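Local coordinates for esterase (Xanthomonas oryzae pv. oryzae, PDB 3H2G), which is an esterase, probably of the alpha/beta-hydrolase fold, that degrades rice cell wall material and contributes to virulence, at residues A[19-24]-A[38-43]; A[106-111]-A[379-384]; A[139-144]-A[317-322]; A[223-228]-A[335-340]. All blocks are in the same frame, centred on the assembly; numbering follows the deposited sequence.

Interaction 1. Residues A[19-24]-A[38-43]; sequences DAISAM and EQAKCN
S22 and I21, neighbours on helix 18-26, meet the loop around A40 with a polar and an apolar contact. The polar part centres on the S22 hydroxyl: A40 N donates to S22 OG at 2.9 Å, with an N-H...O angle of 150°. S22 chi1 of -73° sets OG anti to its own carbonyl carbon, leaving it beside the backbone N and close to the incoming loop; the same OG also has a weak bond to R18 O, one turn back. A water adds a second polar link, bridging S22 O and E38 O by donating to both. The apolar part lies next to it, where the CG2 branch of I21 packs on A40 CB at 3.6 Å. The other branch runs along the loop until CD1 lies 3.8 Å from C42 O, a carbonyl oxygen buried here without a polar partner. S115 touches both I21 and A40, E38 forms salt bridges with R389 and R112, and C42 is disulfide-bonded to C75. This is a helix-to-strand connection folding back on its own helix: the loop lies against helix 18-26 before entering strand 43-54 of the antiparallel part of the sheet.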
loop_
_atom_site.group_PDB
_atom_site.type_symbol
_atom_site.label_atom_id
_atom_site.label_comp_id
_atom_site.label_asym_id
_atom_site.label_seq_id
_atom_site.Cartn_x
_atom_site.Cartn_y
_atom_site.Cartn_z
ATOM N N ASP A 19 -20.837 -14.207 -13.405
ATOM C CA ASP A 19 -21.877 -13.319 -13.926
ATOM C C ASP A 19 -22.145 -12.116 -13.029
ATOM O O ASP A 19 -22.367 -11.007 -13.520
ATOM C CB ASP A 19 -23.189 -14.083 -14.152
ATOM C CG ASP A 19 -23.093 -15.092 -15.282
ATOM O OD1 ASP A 19 -22.266 -14.892 -16.198
ATOM O OD2 ASP A 19 -23.858 -16.081 -15.260
ATOM N N ALA A 20 -22.140 -12.333 -11.718
ATOM C CA ALA A 20 -22.372 -11.245 -10.772
ATOM C C ALA A 20 -21.263 -10.207 -10.938
ATOM O O ALA A 20 -21.512 -9.002 -10.905
ATOM C CB ALA A 20 -22.382 -11.782 -9.344
ATOM N N ILE A 21 -20.036 -10.682 -11.121
ATOM C CA ILE A 21 -18.899 -9.788 -11.299
ATOM C C ILE A 21 -19.018 -9.038 -12.630
ATOM O O ILE A 21 -18.775 -7.836 -12.690
ATOM C CB ILE A 21 -17.566 -10.575 -11.232
ATOM C CG1 ILE A 21 -17.398 -11.163 -9.824
ATOM C CG2 ILE A 21 -16.390 -9.657 -11.569
ATOM C CD1 ILE A 21 -16.191 -12.070 -9.651
ATOM N N SER A 22 -19.406 -9.743 -13.689
ATOM C CA SER A 22 -19.571 -9.108 -14.994
ATOM C C SER A 22 -20.636 -8.022 -14.910
ATOM O O SER A 22 -20.520 -6.973 -15.545
ATOM C CB SER A 22 -19.982 -10.135 -16.053
ATOM O OG SER A 22 -18.898 -10.969 -16.407
ATOM N N ALA A 23 -21.675 -8.277 -14.122
ATOM C CA ALA A 23 -22.752 -7.308 -13.956
ATOM C C ALA A 23 -22.216 -6.026 -13.319
ATOM O O ALA A 23 -22.602 -4.923 -13.709
ATOM C CB ALA A 23 -23.865 -7.902 -13.101
ATOM N N MET A 24 -21.324 -6.163 -12.341
ATOM C CA MET A 24 -20.752 -4.983 -11.701
ATOM C C MET A 24 -19.868 -4.231 -12.695
ATOM O O MET A 24 -19.793 -3.005 -12.663
ATOM C CB MET A 24 -19.932 -5.367 -10.460
ATOM C CG MET A 24 -20.761 -5.865 -9.282
ATOM S SD MET A 24 -19.801 -6.044 -7.748
ATOM C CE MET A 24 -19.082 -7.682 -7.985
ATOM N N GLU A 38 -15.952 -4.968 -20.123
ATOM C CA GLU A 38 -15.169 -6.089 -19.614
ATOM C C GLU A 38 -16.038 -7.171 -18.989
ATOM O O GLU A 38 -16.971 -6.878 -18.244
ATOM C CB GLU A 38 -14.169 -5.591 -18.568
ATOM C CG GLU A 38 -12.726 -5.942 -18.866
ATOM C CD GLU A 38 -11.772 -5.347 -17.854
ATOM O OE1 GLU A 38 -11.778 -5.799 -16.690
ATOM O OE2 GLU A 38 -11.024 -4.417 -18.222
ATOM N N GLN A 39 -15.725 -8.424 -19.294
ATOM C CA GLN A 39 -16.474 -9.545 -18.741
ATOM C C GLN A 39 -15.558 -10.402 -17.879
ATOM O O GLN A 39 -14.414 -10.669 -18.247
ATOM C CB GLN A 39 -17.072 -10.397 -19.862
ATOM C CG GLN A 39 -18.144 -9.689 -20.677
ATOM C CD GLN A 39 -18.750 -10.586 -21.737
ATOM O OE1 GLN A 39 -19.269 -11.660 -21.435
ATOM N NE2 GLN A 39 -18.687 -10.149 -22.989
ATOM N N ALA A 40 -16.061 -10.822 -16.724
ATOM C CA ALA A 40 -15.277 -11.657 -15.824
ATOM C C ALA A 40 -15.137 -13.038 -16.437
ATOM O O ALA A 40 -15.983 -13.464 -17.225
ATOM C CB ALA A 40 -15.968 -11.760 -14.464
ATOM N N LYS A 41 -14.063 -13.738 -16.096
ATOM C CA LYS A 41 -13.880 -15.083 -16.619
ATOM C C LYS A 41 -13.885 -16.097 -15.486
ATOM O O LYS A 41 -14.011 -17.296 -15.724
ATOM C CB LYS A 41 -12.566 -15.200 -17.399
ATOM C CG LYS A 41 -11.314 -15.097 -16.552
ATOM C CD LYS A 41 -10.170 -15.909 -17.159
ATOM C CE LYS A 41 -9.881 -15.499 -18.593
ATOM N NZ LYS A 41 -8.782 -16.316 -19.184
ATOM N N CYS A 42 -13.780 -15.607 -14.253
ATOM C CA CYS A 42 -13.721 -16.479 -13.080
ATOM C C CYS A 42 -14.691 -16.138 -11.956
ATOM O O CYS A 42 -15.080 -14.980 -11.783
ATOM C CB CYS A 42 -12.311 -16.429 -12.475
ATOM S SG CYS A 42 -10.959 -16.673 -13.661
ATOM N N ASN A 43 -15.073 -17.161 -11.193
ATOM C CA ASN A 43 -15.903 -16.952 -10.013
ATOM C C ASN A 43 -14.785 -16.587 -9.030
ATOM O O ASN A 43 -13.625 -16.930 -9.271
ATOM C CB ASN A 43 -16.573 -18.251 -9.533
ATOM C CG ASN A 43 -17.530 -18.846 -10.552
ATOM O OD1 ASN A 43 -18.350 -18.146 -11.145
ATOM N ND2 ASN A 43 -17.443 -20.161 -10.738
HETATM O O HOH W 1 -19.501 -7.015 -18.155
#

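Interaction 2. Residues A[106-111]-A[379-384]; sequences DDPLVT and LTKESC
P108 presents its ring to helix 376-396 between two long side chains, K381 and E382. The lysine crosses the ring at about a right angle, its CE 3.9 Å from P108 CG. With chi1 at -173° and every later torsion also anti, K381 is stretched to full length, which carries NZ past the proline to D107. There the ammonium and D107 OD1 form a long salt bridge of 3.8 Å, reinforced by a water that accepts from K381 NZ at 2.6 Å and donates to D107 OD1 at 2.9 Å. D107 is also the N-cap of helix 108-114: its OD2 takes L109 N at 3.0 Å from above the carboxylate plane, so the carboxylate faces both its own helix end and the lysine. E382, also extended, brings OE2 within 4.1 Å of P108 CB and crosses T111 at about a right angle. A water bonded to both E382 OE2 and T111 OG1 fills in this meeting, while R112 forms a salt bridge with the same carboxylate oxygen. The contact joins the start of helix 108-114 to helix 376-396; T111 packs on helix 18-26, K381 on Y175 of strand 169-175, and C384 is tied to C331 of strand 328-332.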
loop_
_atom_site.group_PDB
_atom_site.type_symbol
_atom_site.label_atom_id
_atom_site.label_comp_id
_atom_site.label_asym_id
_atom_site.label_seq_id
_atom_site.Cartn_x
_atom_site.Cartn_y
_atom_site.Cartn_z
ATOM N N ASP A 106 -17.773 -5.763 -4.451
ATOM C CA ASP A 106 -17.506 -4.506 -5.140
ATOM C C ASP A 106 -16.152 -3.907 -4.767
ATOM O O ASP A 106 -16.065 -2.947 -4.002
ATOM C CB ASP A 106 -18.638 -3.511 -4.852
ATOM C CG ASP A 106 -18.390 -2.145 -5.459
ATOM O OD1 ASP A 106 -17.749 -2.069 -6.531
ATOM O OD2 ASP A 106 -18.853 -1.147 -4.867
ATOM N N ASP A 107 -15.095 -4.496 -5.317
ATOM C CA ASP A 107 -13.724 -4.052 -5.076
ATOM C C ASP A 107 -12.932 -4.438 -6.317
ATOM O O ASP A 107 -13.067 -5.555 -6.821
ATOM C CB ASP A 107 -13.130 -4.761 -3.855
ATOM C CG ASP A 107 -11.775 -4.196 -3.458
ATOM O OD1 ASP A 107 -11.743 -3.197 -2.712
ATOM O OD2 ASP A 107 -10.746 -4.739 -3.908
ATOM N N PRO A 108 -12.088 -3.528 -6.826
ATOM C CA PRO A 108 -11.309 -3.851 -8.026
ATOM C C PRO A 108 -10.417 -5.090 -7.922
ATOM O O PRO A 108 -10.096 -5.707 -8.937
ATOM C CB PRO A 108 -10.526 -2.563 -8.290
ATOM C CG PRO A 108 -10.365 -1.974 -6.921
ATOM C CD PRO A 108 -11.724 -2.199 -6.300
ATOM N N LEU A 109 -10.010 -5.464 -6.712
ATOM C CA LEU A 109 -9.178 -6.656 -6.577
ATOM C C LEU A 109 -9.988 -7.865 -7.026
ATOM O O LEU A 109 -9.451 -8.810 -7.602
ATOM C CB LEU A 109 -8.716 -6.852 -5.132
ATOM C CG LEU A 109 -7.743 -5.804 -4.581
ATOM C CD1 LEU A 109 -7.272 -6.247 -3.206
ATOM C CD2 LEU A 109 -6.557 -5.635 -5.526
ATOM N N VAL A 110 -11.288 -7.828 -6.762
ATOM C CA VAL A 110 -12.174 -8.915 -7.160
ATOM C C VAL A 110 -12.580 -8.802 -8.630
ATOM O O VAL A 110 -12.404 -9.737 -9.408
ATOM C CB VAL A 110 -13.473 -8.926 -6.316
ATOM C CG1 VAL A 110 -14.477 -9.914 -6.909
ATOM C CG2 VAL A 110 -13.159 -9.296 -4.876
ATOM N N THR A 111 -13.113 -7.644 -8.998
ATOM C CA THR A 111 -13.610 -7.412 -10.351
ATOM C C THR A 111 -12.606 -7.304 -11.486
ATOM O O THR A 111 -12.925 -7.652 -12.621
ATOM C CB THR A 111 -14.505 -6.150 -10.393
ATOM O OG1 THR A 111 -13.710 -4.980 -10.153
ATOM C CG2 THR A 111 -15.585 -6.236 -9.331
ATOM N N LEU A 379 -8.636 8.112 -7.718
ATOM C CA LEU A 379 -9.039 7.675 -9.050
ATOM C C LEU A 379 -8.029 6.704 -9.663
ATOM O O LEU A 379 -8.391 5.868 -10.488
ATOM C CB LEU A 379 -9.197 8.881 -9.981
ATOM C CG LEU A 379 -10.195 9.956 -9.548
ATOM C CD1 LEU A 379 -10.124 11.138 -10.507
ATOM C CD2 LEU A 379 -11.599 9.368 -9.514
ATOM N N THR A 380 -6.767 6.809 -9.254
ATOM C CA THR A 380 -5.725 5.944 -9.807
ATOM C C THR A 380 -5.800 4.492 -9.369
ATOM O O THR A 380 -5.232 3.622 -10.023
ATOM C CB THR A 380 -4.303 6.459 -9.472
ATOM O OG1 THR A 380 -4.061 6.336 -8.064
ATOM C CG2 THR A 380 -4.151 7.914 -9.888
ATOM N N LYS A 381 -6.494 4.217 -8.268
ATOM C CA LYS A 381 -6.581 2.844 -7.790
ATOM C C LYS A 381 -7.128 1.891 -8.849
ATOM O O LYS A 381 -6.427 0.972 -9.272
ATOM C CB LYS A 381 -7.439 2.755 -6.527
ATOM C CG LYS A 381 -7.419 1.364 -5.902
ATOM C CD LYS A 381 -8.382 1.272 -4.732
ATOM C CE LYS A 381 -8.395 -0.123 -4.143
ATOM N NZ LYS A 381 -9.427 -0.252 -3.076
ATOM N N GLU A 382 -8.364 2.098 -9.290
ATOM C CA GLU A 382 -8.914 1.199 -10.297
ATOM C C GLU A 382 -8.367 1.450 -11.695
ATOM O O GLU A 382 -8.107 0.504 -12.433
ATOM C CB GLU A 382 -10.444 1.255 -10.327
ATOM C CG GLU A 382 -11.032 0.273 -11.341
ATOM C CD GLU A 382 -12.535 0.128 -11.241
ATOM O OE1 GLU A 382 -13.233 1.164 -11.230
ATOM O OE2 GLU A 382 -13.019 -1.025 -11.188
ATOM N N SER A 383 -8.185 2.718 -12.064
ATOM C CA SER A 383 -7.664 3.046 -13.391
ATOM C C SER A 383 -6.308 2.391 -13.630
ATOM O O SER A 383 -6.063 1.804 -14.688
ATOM C CB SER A 383 -7.530 4.563 -13.555
ATOM O OG SER A 383 -8.804 5.183 -13.587
ATOM N N CYS A 384 -5.423 2.504 -12.647
ATOM C CA CYS A 384 -4.097 1.914 -12.758
ATOM C C CYS A 384 -4.117 0.395 -12.670
ATOM O O CYS A 384 -3.334 -0.275 -13.339
ATOM C CB CYS A 384 -3.176 2.478 -11.680
ATOM S SG CYS A 384 -2.361 4.038 -12.140
HETATM O O HOH W 2 -8.866 -2.799 -2.753
HETATM O O HOH W 3 -14.912 -2.546 -9.742
#

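Interaction 3. Residues A[139-144]-A[317-322]; sequences LHSASE and NNLLEW
N317 places its side-chain amide against the start of helix 141-162, and this is the tight part of the contact. S141 N donates to N317 OD1 at 2.9 Å, a bent bond arriving 37° above the carbonyl plane. N317 chi1 of -70° turns CG anti to the carbonyl carbon, and the amide comes to rest beside the L139-H140 backbone: L139 O is 3.4 Å from N317 CG, and H140 CA is equally near OD1. A water at the amide accepts from A142 N and donates to N317 OD1 at 2.8 Å. The H140 ring stands 69° from the amide plane, with its CD2 3.7 Å from OD1. Its ND1 shares a hydrogen bond with S143 OG, which fixes the rotation of the imidazole at this N-cap position, while A142 N lies over one ring face. N317 ND2 is spoken for elsewhere, donating to D313 O and Y246 OH.

Packing is looser toward L319, where CD2 comes nearest, 3.7 Å from S141 OG. A water does the joining on this side, accepting from S141 OG and donating to N318 O. S141 OG has a further, weak bond with H180 NE2.

N317 OD1 thus receives a backbone N-H directly and a second one through water. Both N-H groups belong to the first turn of helix 141-162, where no preceding helical carbonyl serves them, so the asparagine lends the helix start an acceptor from a distant loop. The partial positive charge of that helix end would probably strengthen the bond.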
loop_
_atom_site.group_PDB
_atom_site.type_symbol
_atom_site.label_atom_id
_atom_site.label_comp_id
_atom_site.label_asym_id
_atom_site.label_seq_id
_atom_site.Cartn_x
_atom_site.Cartn_y
_atom_site.Cartn_z
ATOM N N LEU A 139 4.411 3.351 6.425
ATOM C CA LEU A 139 5.487 3.684 5.492
ATOM C C LEU A 139 6.871 3.161 5.880
ATOM O O LEU A 139 7.896 3.746 5.510
ATOM C CB LEU A 139 5.536 5.204 5.281
ATOM C CG LEU A 139 4.261 5.772 4.640
ATOM C CD1 LEU A 139 4.292 7.297 4.658
ATOM C CD2 LEU A 139 4.136 5.249 3.215
ATOM N N HIS A 140 6.892 2.053 6.617
ATOM C CA HIS A 140 8.139 1.423 7.039
ATOM C C HIS A 140 8.421 0.276 6.067
ATOM O O HIS A 140 7.832 -0.799 6.168
ATOM C CB HIS A 140 8.003 0.880 8.466
ATOM C CG HIS A 140 9.254 0.258 8.998
ATOM N ND1 HIS A 140 9.302 -1.041 9.456
ATOM C CD2 HIS A 140 10.504 0.758 9.154
ATOM C CE1 HIS A 140 10.526 -1.315 9.871
ATOM N NE2 HIS A 140 11.275 -0.240 9.699
ATOM N N SER A 141 9.325 0.522 5.124
ATOM C CA SER A 141 9.676 -0.455 4.099
ATOM C C SER A 141 9.910 -1.883 4.581
ATOM O O SER A 141 9.345 -2.831 4.030
ATOM C CB SER A 141 10.911 0.026 3.330
ATOM O OG SER A 141 10.697 1.319 2.788
ATOM N N ALA A 142 10.739 -2.043 5.608
ATOM C CA ALA A 142 11.060 -3.373 6.116
ATOM C C ALA A 142 9.873 -4.210 6.583
ATOM O O ALA A 142 9.750 -5.372 6.195
ATOM C CB ALA A 142 12.089 -3.267 7.239
ATOM N N SER A 143 9.005 -3.637 7.415
ATOM C CA SER A 143 7.857 -4.388 7.920
ATOM C C SER A 143 6.707 -4.475 6.918
ATOM O O SER A 143 5.873 -5.375 7.003
ATOM C CB SER A 143 7.370 -3.809 9.259
ATOM O OG SER A 143 6.957 -2.464 9.131
ATOM N N GLU A 144 6.653 -3.543 5.971
ATOM C CA GLU A 144 5.619 -3.611 4.945
ATOM C C GLU A 144 5.977 -4.822 4.087
ATOM O O GLU A 144 5.111 -5.602 3.679
ATOM C CB GLU A 144 5.622 -2.346 4.080
ATOM C CG GLU A 144 4.907 -1.157 4.707
ATOM C CD GLU A 144 5.050 0.096 3.873
ATOM O OE1 GLU A 144 4.359 1.091 4.160
ATOM O OE2 GLU A 144 5.864 0.081 2.930
ATOM N N ASN A 317 13.403 5.283 4.656
ATOM C CA ASN A 317 12.379 4.534 3.958
ATOM C C ASN A 317 12.165 4.948 2.508
ATOM O O ASN A 317 11.112 4.694 1.923
ATOM C CB ASN A 317 11.091 4.567 4.780
ATOM C CG ASN A 317 11.213 3.735 6.049
ATOM O OD1 ASN A 317 11.188 2.504 6.000
ATOM N ND2 ASN A 317 11.382 4.400 7.182
ATOM N N ASN A 318 13.180 5.584 1.926
ATOM C CA ASN A 318 13.122 5.949 0.515
ATOM C C ASN A 318 13.324 4.620 -0.202
ATOM O O ASN A 318 13.929 3.706 0.354
ATOM C CB ASN A 318 14.277 6.873 0.109
ATOM C CG ASN A 318 14.035 8.315 0.479
ATOM O OD1 ASN A 318 12.897 8.775 0.517
ATOM N ND2 ASN A 318 15.114 9.050 0.728
ATOM N N LEU A 319 12.829 4.519 -1.428
ATOM C CA LEU A 319 12.971 3.299 -2.225
ATOM C C LEU A 319 13.597 3.661 -3.566
ATOM O O LEU A 319 13.131 3.233 -4.621
ATOM C CB LEU A 319 11.596 2.661 -2.439
ATOM C CG LEU A 319 10.970 2.071 -1.172
ATOM C CD1 LEU A 319 9.508 1.709 -1.413
ATOM C CD2 LEU A 319 11.773 0.842 -0.756
ATOM N N LEU A 320 14.678 4.432 -3.509
ATOM C CA LEU A 320 15.343 4.906 -4.716
ATOM C C LEU A 320 16.708 4.308 -5.046
ATOM O O LEU A 320 17.016 4.064 -6.216
ATOM C CB LEU A 320 15.499 6.431 -4.628
ATOM C CG LEU A 320 14.252 7.252 -4.290
ATOM C CD1 LEU A 320 14.646 8.708 -4.035
ATOM C CD2 LEU A 320 13.247 7.155 -5.435
ATOM N N GLU A 321 17.522 4.073 -4.023
ATOM C CA GLU A 321 18.877 3.572 -4.232
ATOM C C GLU A 321 19.074 2.075 -4.430
ATOM O O GLU A 321 19.647 1.393 -3.580
ATOM C CB GLU A 321 19.776 4.059 -3.095
ATOM C CG GLU A 321 19.770 5.569 -2.941
ATOM C CD GLU A 321 20.729 6.049 -1.870
ATOM O OE1 GLU A 321 20.651 5.543 -0.731
ATOM O OE2 GLU A 321 21.554 6.938 -2.170
ATOM N N TRP A 322 18.605 1.574 -5.565
ATOM C CA TRP A 322 18.762 0.169 -5.906
ATOM C C TRP A 322 18.486 -0.026 -7.389
ATOM O O TRP A 322 18.048 0.902 -8.073
ATOM C CB TRP A 322 17.844 -0.719 -5.055
ATOM C CG TRP A 322 16.379 -0.445 -5.181
ATOM C CD1 TRP A 322 15.719 0.702 -4.832
ATOM C CD2 TRP A 322 15.383 -1.353 -5.661
ATOM N NE1 TRP A 322 14.369 0.559 -5.064
ATOM C CE2 TRP A 322 14.137 -0.691 -5.574
ATOM C CE3 TRP A 322 15.421 -2.664 -6.156
ATOM C CZ2 TRP A 322 12.938 -1.297 -5.965
ATOM C CZ3 TRP A 322 14.222 -3.269 -6.546
ATOM C CH2 TRP A 322 13.001 -2.584 -6.447
HETATM O O HOH W 4 13.499 1.813 2.429
HETATM O O HOH W 5 12.529 0.151 6.503
#

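Interaction 4. Residues A[223-228]-A[335-340]; sequences NAVGEN and NDATVP
One face of the N223 amide is covered by the P340 ring, with P340 CG 3.7 Å from ND2, while at the edge ND2 donates to A337 O at 2.8 Å, the acceptor only 2° out of the amide plane. At the other end, OD1 accepts V225 N in the carbonyl plane on a lone pair, making an Asx turn; G226 N, 37° above that plane, extends it to an Asx motif. A chi1 of 52° places CG between the backbone N and carbonyl carbon, curling the amide over its own loop. V225 N and G226 N, S218 OG, and A337 O across the contact fix the amide's rotation.

V225 CG1 packs over the N335 and D336 carbonyls, 3.5 Å from each O, and meets A337 CB at 4.0 Å. A337 CB also lies 3.6 Å from E227 O. A water donates to N228 OD1 and T338 OG1; T338 OG1 also hydrogen-bonds to A374 O.

In the facing loop D336 OD1 likewise accepts T338 N and V339 N at 2.9 Å each, while OD2 bonds to H377 ND1. These bonds fix the carboxylate's rotation, consistent with D336 being the acid of a Ser-His-Asp triad with S176 and H377. The N223 bond holds A337, the residue that follows D336.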
loop_
_atom_site.group_PDB
_atom_site.type_symbol
_atom_site.label_atom_id
_atom_site.label_comp_id
_atom_site.label_asym_id
_atom_site.label_seq_id
_atom_site.Cartn_x
_atom_site.Cartn_y
_atom_site.Cartn_z
ATOM N N ASN A 223 1.713 21.541 -3.338
ATOM C CA ASN A 223 2.879 21.207 -4.138
ATOM C C ASN A 223 2.642 21.729 -5.549
ATOM O O ASN A 223 1.640 22.397 -5.805
ATOM C CB ASN A 223 3.102 19.694 -4.148
ATOM C CG ASN A 223 1.857 18.924 -4.533
ATOM O OD1 ASN A 223 1.293 19.128 -5.605
ATOM N ND2 ASN A 223 1.422 18.028 -3.655
ATOM N N ALA A 224 3.558 21.423 -6.459
ATOM C CA ALA A 224 3.453 21.881 -7.841
ATOM C C ALA A 224 2.170 21.446 -8.537
ATOM O O ALA A 224 1.709 22.113 -9.464
ATOM C CB ALA A 224 4.664 21.399 -8.640
ATOM N N VAL A 225 1.595 20.332 -8.091
ATOM C CA VAL A 225 0.370 19.813 -8.692
ATOM C C VAL A 225 -0.877 20.471 -8.115
ATOM O O VAL A 225 -1.783 20.859 -8.852
ATOM C CB VAL A 225 0.256 18.281 -8.491
ATOM C CG1 VAL A 225 -0.985 17.751 -9.196
ATOM C CG2 VAL A 225 1.507 17.592 -9.022
ATOM N N GLY A 226 -0.922 20.591 -6.795
ATOM C CA GLY A 226 -2.074 21.200 -6.157
ATOM C C GLY A 226 -1.996 21.125 -4.648
ATOM O O GLY A 226 -0.928 20.899 -4.083
ATOM N N GLU A 227 -3.136 21.305 -3.994
ATOM C CA GLU A 227 -3.200 21.267 -2.542
ATOM C C GLU A 227 -3.123 19.845 -1.989
ATOM O O GLU A 227 -3.807 18.942 -2.471
ATOM C CB GLU A 227 -4.496 21.929 -2.063
ATOM C CG GLU A 227 -4.741 21.810 -0.567
ATOM C CD GLU A 227 -6.087 22.373 -0.157
ATOM O OE1 GLU A 227 -6.229 23.615 -0.109
ATOM O OE2 GLU A 227 -7.006 21.572 0.105
ATOM N N ASN A 228 -2.282 19.658 -0.977
ATOM C CA ASN A 228 -2.126 18.362 -0.330
ATOM C C ASN A 228 -3.143 18.332 0.804
ATOM O O ASN A 228 -2.797 18.327 1.987
ATOM C CB ASN A 228 -0.706 18.206 0.215
ATOM C CG ASN A 228 -0.506 16.899 0.938
ATOM O OD1 ASN A 228 -1.033 15.863 0.525
ATOM N ND2 ASN A 228 0.270 16.931 2.019
ATOM N N ASN A 335 -2.388 14.280 -12.313
ATOM C CA ASN A 335 -3.420 15.124 -11.695
ATOM C C ASN A 335 -3.328 14.942 -10.175
ATOM O O ASN A 335 -3.887 15.729 -9.411
ATOM C CB ASN A 335 -4.832 14.694 -12.119
ATOM C CG ASN A 335 -5.121 14.934 -13.590
ATOM O OD1 ASN A 335 -5.593 14.035 -14.286
ATOM N ND2 ASN A 335 -4.865 16.146 -14.064
ATOM N N ASP A 336 -2.623 13.893 -9.759
ATOM C CA ASP A 336 -2.460 13.523 -8.347
ATOM C C ASP A 336 -1.654 14.505 -7.492
ATOM O O ASP A 336 -0.438 14.617 -7.642
ATOM C CB ASP A 336 -1.807 12.139 -8.268
ATOM C CG ASP A 336 -1.960 11.486 -6.905
ATOM O OD1 ASP A 336 -2.166 12.200 -5.900
ATOM O OD2 ASP A 336 -1.855 10.245 -6.842
ATOM N N ALA A 337 -2.334 15.199 -6.582
ATOM C CA ALA A 337 -1.678 16.163 -5.703
ATOM C C ALA A 337 -1.333 15.566 -4.335
ATOM O O ALA A 337 -0.624 16.190 -3.544
ATOM C CB ALA A 337 -2.564 17.400 -5.525
ATOM N N THR A 338 -1.834 14.367 -4.050
ATOM C CA THR A 338 -1.538 13.723 -2.771
ATOM C C THR A 338 -0.175 13.036 -2.864
ATOM O O THR A 338 0.659 13.151 -1.962
ATOM C CB THR A 338 -2.630 12.697 -2.393
ATOM O OG1 THR A 338 -3.878 13.381 -2.201
ATOM C CG2 THR A 338 -2.260 11.974 -1.103
ATOM N N VAL A 339 0.047 12.326 -3.965
ATOM C CA VAL A 339 1.318 11.657 -4.213
ATOM C C VAL A 339 1.724 12.020 -5.642
ATOM O O VAL A 339 1.363 11.325 -6.595
ATOM C CB VAL A 339 1.196 10.117 -4.085
ATOM C CG1 VAL A 339 2.536 9.460 -4.406
ATOM C CG2 VAL A 339 0.756 9.745 -2.673
ATOM N N PRO A 340 2.465 13.130 -5.810
ATOM C CA PRO A 340 2.906 13.576 -7.134
ATOM C C PRO A 340 3.612 12.498 -7.945
ATOM O O PRO A 340 4.394 11.712 -7.408
ATOM C CB PRO A 340 3.816 14.756 -6.807
ATOM C CG PRO A 340 3.137 15.349 -5.598
ATOM C CD PRO A 340 2.835 14.116 -4.777
HETATM O O HOH W 6 -3.602 15.036 0.126
#

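How the interactions relate
Interaction 1 comes first along the chain and is complete before the others begin. Interaction 2 spans a long loop that encloses both interaction 3 and interaction 4, whose segments alternate. Interactions 1 and 2 have centres 14 Å apart and touch directly: I21 and M24 of helix 18-26 pack on D106, V110 and T111. Interaction 3 lies on the opposite side of the chain's centre, about 36 Å from interaction 1, centre to centre. Interaction 4 is about 21 Å from both 2 and 3 by the same measure. Helix 376-396, which carries 379-384, also holds H377, the partner of D336 in interaction 4, linking the surface helix pair to the probable catalytic region.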